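Local coordinates for protein chitinase A (Pteris ryukyuensis, PDB 4RL3) that probably hydrolyses the glycosidic bonds of chitin through the glycosyl hydrolase family 18 catalytic domain that makes up this chain, at residues A[20-23]-A[29-32]; A[61-66]-A[73-78]. One frame throughout, in Å; residues are numbered along the deposited sequence.

Interaction 1: A[20-23]-A[29-32]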
loop_
_atom_site.group_PDB
_atom_site.type_symbol
_atom_site.label_atom_id
_atom_site.label_comp_id
_atom_site.label_asym_id
_atom_site.label_seq_id
_atom_site.Cartn_x
_atom_site.Cartn_y
_atom_site.Cartn_z
ATOM N N VAL A 20 10.671 8.268 -10.407
ATOM C CA VAL A 20 10.449 8.605 -9.004
ATOM C C VAL A 20 11.756 8.898 -8.280
ATOM O O VAL A 20 12.674 8.078 -8.300
ATOM C CB VAL A 20 9.724 7.459 -8.264
ATOM C CG1 VAL A 20 9.389 7.871 -6.836
ATOM C CG2 VAL A 20 8.458 7.081 -9.009
ATOM N N PRO A 21 11.838 10.060 -7.607
ATOM C CA PRO A 21 13.046 10.398 -6.855
ATOM C C PRO A 21 13.305 9.356 -5.768
ATOM O O PRO A 21 12.384 9.001 -5.033
ATOM C CB PRO A 21 12.719 11.777 -6.246
ATOM C CG PRO A 21 11.578 12.299 -7.030
ATOM C CD PRO A 21 10.807 11.111 -7.508
ATOM N N ILE A 22 14.540 8.849 -5.711
ATOM C CA ILE A 22 14.953 7.853 -4.714
ATOM C C ILE A 22 16.120 8.417 -3.891
ATOM O O ILE A 22 17.214 8.642 -4.412
ATOM C CB ILE A 22 15.388 6.528 -5.385
ATOM C CG1 ILE A 22 14.221 5.896 -6.161
ATOM C CG2 ILE A 22 15.944 5.556 -4.353
ATOM C CD1 ILE A 22 14.639 4.892 -7.212
ATOM N N ASN A 23 15.869 8.653 -2.606
ATOM C CA ASN A 23 16.897 9.100 -1.673
ATOM C C ASN A 23 17.577 7.867 -1.091
ATOM O O ASN A 23 16.908 6.969 -0.610
ATOM C CB ASN A 23 16.235 9.923 -0.566
ATOM C CG ASN A 23 17.236 10.576 0.368
ATOM O OD1 ASN A 23 18.084 9.907 0.956
ATOM N ND2 ASN A 23 17.134 11.891 0.515
ATOM N N HIS A 29 10.281 1.704 -0.522
ATOM C CA HIS A 29 9.413 0.680 -1.098
ATOM C C HIS A 29 8.579 1.231 -2.241
ATOM O O HIS A 29 7.812 2.176 -2.042
ATOM C CB HIS A 29 8.438 0.121 -0.057
ATOM C CG HIS A 29 9.095 -0.500 1.139
ATOM N ND1 HIS A 29 8.401 -0.812 2.289
ATOM C CD2 HIS A 29 10.374 -0.898 1.360
ATOM C CE1 HIS A 29 9.223 -1.345 3.174
ATOM N NE2 HIS A 29 10.424 -1.415 2.632
ATOM N N PHE A 30 8.705 0.644 -3.432
ATOM C CA PHE A 30 7.655 0.800 -4.434
ATOM C C PHE A 30 6.558 -0.218 -4.122
ATOM O O PHE A 30 6.842 -1.333 -3.687
ATOM C CB PHE A 30 8.171 0.541 -5.849
ATOM C CG PHE A 30 9.072 1.609 -6.389
ATOM C CD1 PHE A 30 8.553 2.824 -6.802
ATOM C CD2 PHE A 30 10.437 1.388 -6.525
ATOM C CE1 PHE A 30 9.369 3.802 -7.321
ATOM C CE2 PHE A 30 11.263 2.374 -7.043
ATOM C CZ PHE A 30 10.729 3.576 -7.439
ATOM N N ILE A 31 5.310 0.167 -4.370
ATOM C CA ILE A 31 4.181 -0.749 -4.244
ATOM C C ILE A 31 3.397 -0.773 -5.552
ATOM O O ILE A 31 2.670 0.169 -5.874
ATOM C CB ILE A 31 3.252 -0.372 -3.079
ATOM C CG1 ILE A 31 4.043 -0.161 -1.790
ATOM C CG2 ILE A 31 2.209 -1.476 -2.879
ATOM C CD1 ILE A 31 3.198 0.351 -0.654
ATOM N N LEU A 32 3.571 -1.850 -6.305
ATOM C CA LEU A 32 2.835 -2.062 -7.543
ATOM C C LEU A 32 1.351 -2.154 -7.255
ATOM O O LEU A 32 0.934 -2.921 -6.379
ATOM C CB LEU A 32 3.320 -3.348 -8.236
ATOM C CG LEU A 32 4.711 -3.242 -8.848
ATOM C CD1 LEU A 32 5.296 -4.612 -9.190
ATOM C CD2 LEU A 32 4.679 -2.333 -10.066
#
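Phe30 O takes a probable hydrogen bond from Met76 N, and this fixes the residue whose ring meets Val20 and Ile22. Phe30 N makes a backbone hydrogen bond to Lys74 O of the same neighbouring strand. The backbone of Phe30 is therefore pinned on both sides of its CA to strand 73-81.

The contact itself is apolar. Phe30 has its CG beside the backbone N and anti to the carbonyl carbon (chi1 -72°). Its CB does not aim at the 20-23 loop, but the ring reaches it with the far edge, CE1 and CZ. Val20 meets that edge in the ring plane, with CB 3.8 Å from CE1 of Phe30. Its methyl CG2 comes just as near, 3.8 Å from the same Phe30 CE1, while CG1 stands a little farther off. The two side chains run past one another in opposite directions. Ile22 comes in across the ring's long direction, at about a right angle. Its extended chain places CD1 4.1 Å from Phe30 CZ, again near the ring plane. Two aliphatic side chains thus border neighbouring carbons of one ring edge, and about 120 Å² is buried in all.

Pro21, between them, points away. Its carbonyl oxygen and Asn23 N both bond to the side-chain amide of Gln267, on helix 261-271, which ties the loop backbone to that helix. Phe17 and Phe28 also meet the Phe30 ring, at inclined angles. This is hydrophobic packing at the entry to a parallel strand: the loop leading from strand 3-8 to strand 27-36 is sealed against the second of these neighbouring strands of the family's TIM barrel.

Interaction 2: A[61-66]-A[73-78]; sequences AAVQAI and VKVMVS
Helix 61-66 runs roughly antiparallel to strand 73-78, at 151° between their directions, with the two axes 8.9 Å apart at closest approach. Val63 stands opposite Val75, and Ile66, nearly one turn on, stands opposite Val73.

The closest touch is between two valine methyls. Val63 CG1 lies 3.9 Å from Val75 CG2 and 4.0 Å from Val75 CB, so one methyl of the helix rests on the branch point of the strand residue. It is the Val63 methyl anti to the backbone N (chi1 173°) that makes this contact. The two side chains approach at a slant. Ile66 uses its CG2 methyl, which sits between two strand side chains. It is 4.3 Å from Val73 CG1 and 4.4 Å from Val75 CG2. Val75 CG2 is therefore shared by both helix residues. All four side chains are buried, and the interface is wholly aliphatic, covering about 162 Å².

The strand alternates. Val73 and Val75 point to the helix. Lys74 points away from it, and its NZ bonds to Ser152 OG. Ser78 OG bonds to Asp120 OD2, an acid in the DxxDxDxE signature sequence of family 18, so the far end of the strand probably reaches the catalytic region. Helix 60-69 lies in sequence between the parallel neighbours 27-36 and 73-81. This is the packing of helix on strand in a beta-alpha-beta crossover of the TIM barrel.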
loop_
_atom_site.group_PDB
_atom_site.type_symbol
_atom_site.label_atom_id
_atom_site.label_comp_id
_atom_site.label_asym_id
_atom_site.label_seq_id
_atom_site.Cartn_x
_atom_site.Cartn_y
_atom_site.Cartn_z
ATOM N N ALA A 61 12.028 -7.301 -15.472
ATOM C CA ALA A 61 13.349 -6.710 -15.716
ATOM C C ALA A 61 13.479 -5.308 -15.110
ATOM O O ALA A 61 14.542 -4.960 -14.595
ATOM C CB ALA A 61 13.633 -6.670 -17.200
ATOM N N ALA A 62 12.396 -4.530 -15.147
ATOM C CA ALA A 62 12.368 -3.201 -14.521
ATOM C C ALA A 62 12.495 -3.267 -13.004
ATOM O O ALA A 62 13.187 -2.447 -12.410
ATOM C CB ALA A 62 11.109 -2.427 -14.910
ATOM N N VAL A 63 11.833 -4.245 -12.377
ATOM C CA VAL A 63 11.957 -4.417 -10.922
ATOM C C VAL A 63 13.384 -4.816 -10.568
ATOM O O VAL A 63 13.981 -4.271 -9.631
ATOM C CB VAL A 63 10.985 -5.482 -10.360
ATOM C CG1 VAL A 63 11.289 -5.741 -8.880
ATOM C CG2 VAL A 63 9.539 -5.057 -10.558
ATOM N N GLN A 64 13.936 -5.774 -11.307
ATOM C CA GLN A 64 15.270 -6.273 -11.018
ATOM C C GLN A 64 16.285 -5.148 -11.158
ATOM O O GLN A 64 17.185 -4.995 -10.323
ATOM C CB GLN A 64 15.587 -7.411 -11.981
ATOM C CG GLN A 64 16.855 -8.181 -11.696
ATOM C CD GLN A 64 16.989 -9.400 -12.594
ATOM O OE1 GLN A 64 16.587 -9.372 -13.766
ATOM N NE2 GLN A 64 17.538 -10.481 -12.050
ATOM N N ALA A 65 16.106 -4.340 -12.199
ATOM C CA ALA A 65 17.030 -3.237 -12.494
ATOM C C ALA A 65 17.013 -2.148 -11.426
ATOM O O ALA A 65 18.070 -1.719 -10.981
ATOM C CB ALA A 65 16.740 -2.634 -13.851
ATOM N N ILE A 66 15.836 -1.696 -11.009
ATOM C CA ILE A 66 15.788 -0.636 -10.001
ATOM C C ILE A 66 16.376 -1.132 -8.681
ATOM O O ILE A 66 17.082 -0.394 -8.004
ATOM C CB ILE A 66 14.369 -0.011 -9.846
ATOM C CG1 ILE A 66 14.452 1.391 -9.242
ATOM C CG2 ILE A 66 13.426 -0.926 -9.075
ATOM C CD1 ILE A 66 15.031 2.437 -10.183
ATOM N N VAL A 73 16.145 -0.161 -2.084
ATOM C CA VAL A 73 14.819 -0.324 -2.703
ATOM C C VAL A 73 14.292 -1.761 -2.641
ATOM O O VAL A 73 14.996 -2.718 -2.967
ATOM C CB VAL A 73 14.820 0.172 -4.161
ATOM C CG1 VAL A 73 13.512 -0.188 -4.865
ATOM C CG2 VAL A 73 15.062 1.683 -4.206
ATOM N N LYS A 74 13.038 -1.880 -2.207
ATOM C CA LYS A 74 12.246 -3.104 -2.324
ATOM C C LYS A 74 10.995 -2.777 -3.132
ATOM O O LYS A 74 10.604 -1.610 -3.260
ATOM C CB LYS A 74 11.843 -3.639 -0.946
ATOM C CG LYS A 74 12.975 -4.195 -0.093
ATOM C CD LYS A 74 12.404 -4.743 1.210
ATOM C CE LYS A 74 13.441 -5.325 2.151
ATOM N NZ LYS A 74 12.786 -5.805 3.404
ATOM N N VAL A 75 10.382 -3.810 -3.705
ATOM C CA VAL A 75 9.153 -3.631 -4.485
ATOM C C VAL A 75 8.106 -4.624 -3.986
ATOM O O VAL A 75 8.368 -5.821 -3.908
ATOM C CB VAL A 75 9.391 -3.787 -6.008
ATOM C CG1 VAL A 75 8.109 -3.510 -6.789
ATOM C CG2 VAL A 75 10.489 -2.833 -6.462
ATOM N N MET A 76 6.941 -4.110 -3.605
ATOM C CA MET A 76 5.840 -4.940 -3.103
ATOM C C MET A 76 4.681 -4.867 -4.094
ATOM O O MET A 76 4.763 -4.142 -5.086
ATOM C CB MET A 76 5.440 -4.468 -1.695
ATOM C CG MET A 76 6.513 -4.706 -0.614
ATOM S SD MET A 76 7.795 -3.447 -0.627
ATOM C CE MET A 76 8.678 -3.940 0.851
ATOM N N VAL A 77 3.619 -5.634 -3.853
ATOM C CA VAL A 77 2.420 -5.527 -4.678
ATOM C C VAL A 77 1.207 -5.346 -3.772
ATOM O O VAL A 77 1.106 -5.993 -2.735
ATOM C CB VAL A 77 2.259 -6.754 -5.624
ATOM C CG1 VAL A 77 2.216 -8.061 -4.852
ATOM C CG2 VAL A 77 1.041 -6.606 -6.546
ATOM N N SER A 78 0.309 -4.454 -4.179
ATOM C CA SER A 78 -0.933 -4.188 -3.467
ATOM C C SER A 78 -2.088 -4.969 -4.085
ATOM O O SER A 78 -2.183 -5.099 -5.305
ATOM C CB SER A 78 -1.233 -2.694 -3.498
ATOM O OG SER A 78 -2.327 -2.390 -2.653
#

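Interactions 1 and 2 follow one another in the chain, and their centres lie about 9 Å apart. They share a sheet, because strands 27-36 and 73-81 are parallel neighbours; Leu32 O to Ser78 N, at 2.8 Å, is a probable hydrogen bond between them. Their apolar parts also merge. Ile22 CD1 lies 3.9 Å from Ile66 CD1, and Phe30 CD2 lies 3.8 Å from Val73 CG1. Phe17 touches both Phe30 and Val63. Loop, strands and helix thus form one hydrophobic layer outside the barrel sheet. Ser78, at the end of interaction 2, also touches Asp122 of the DxxDxDxE motif, so the active site of this family probably lies beyond that end of the strand.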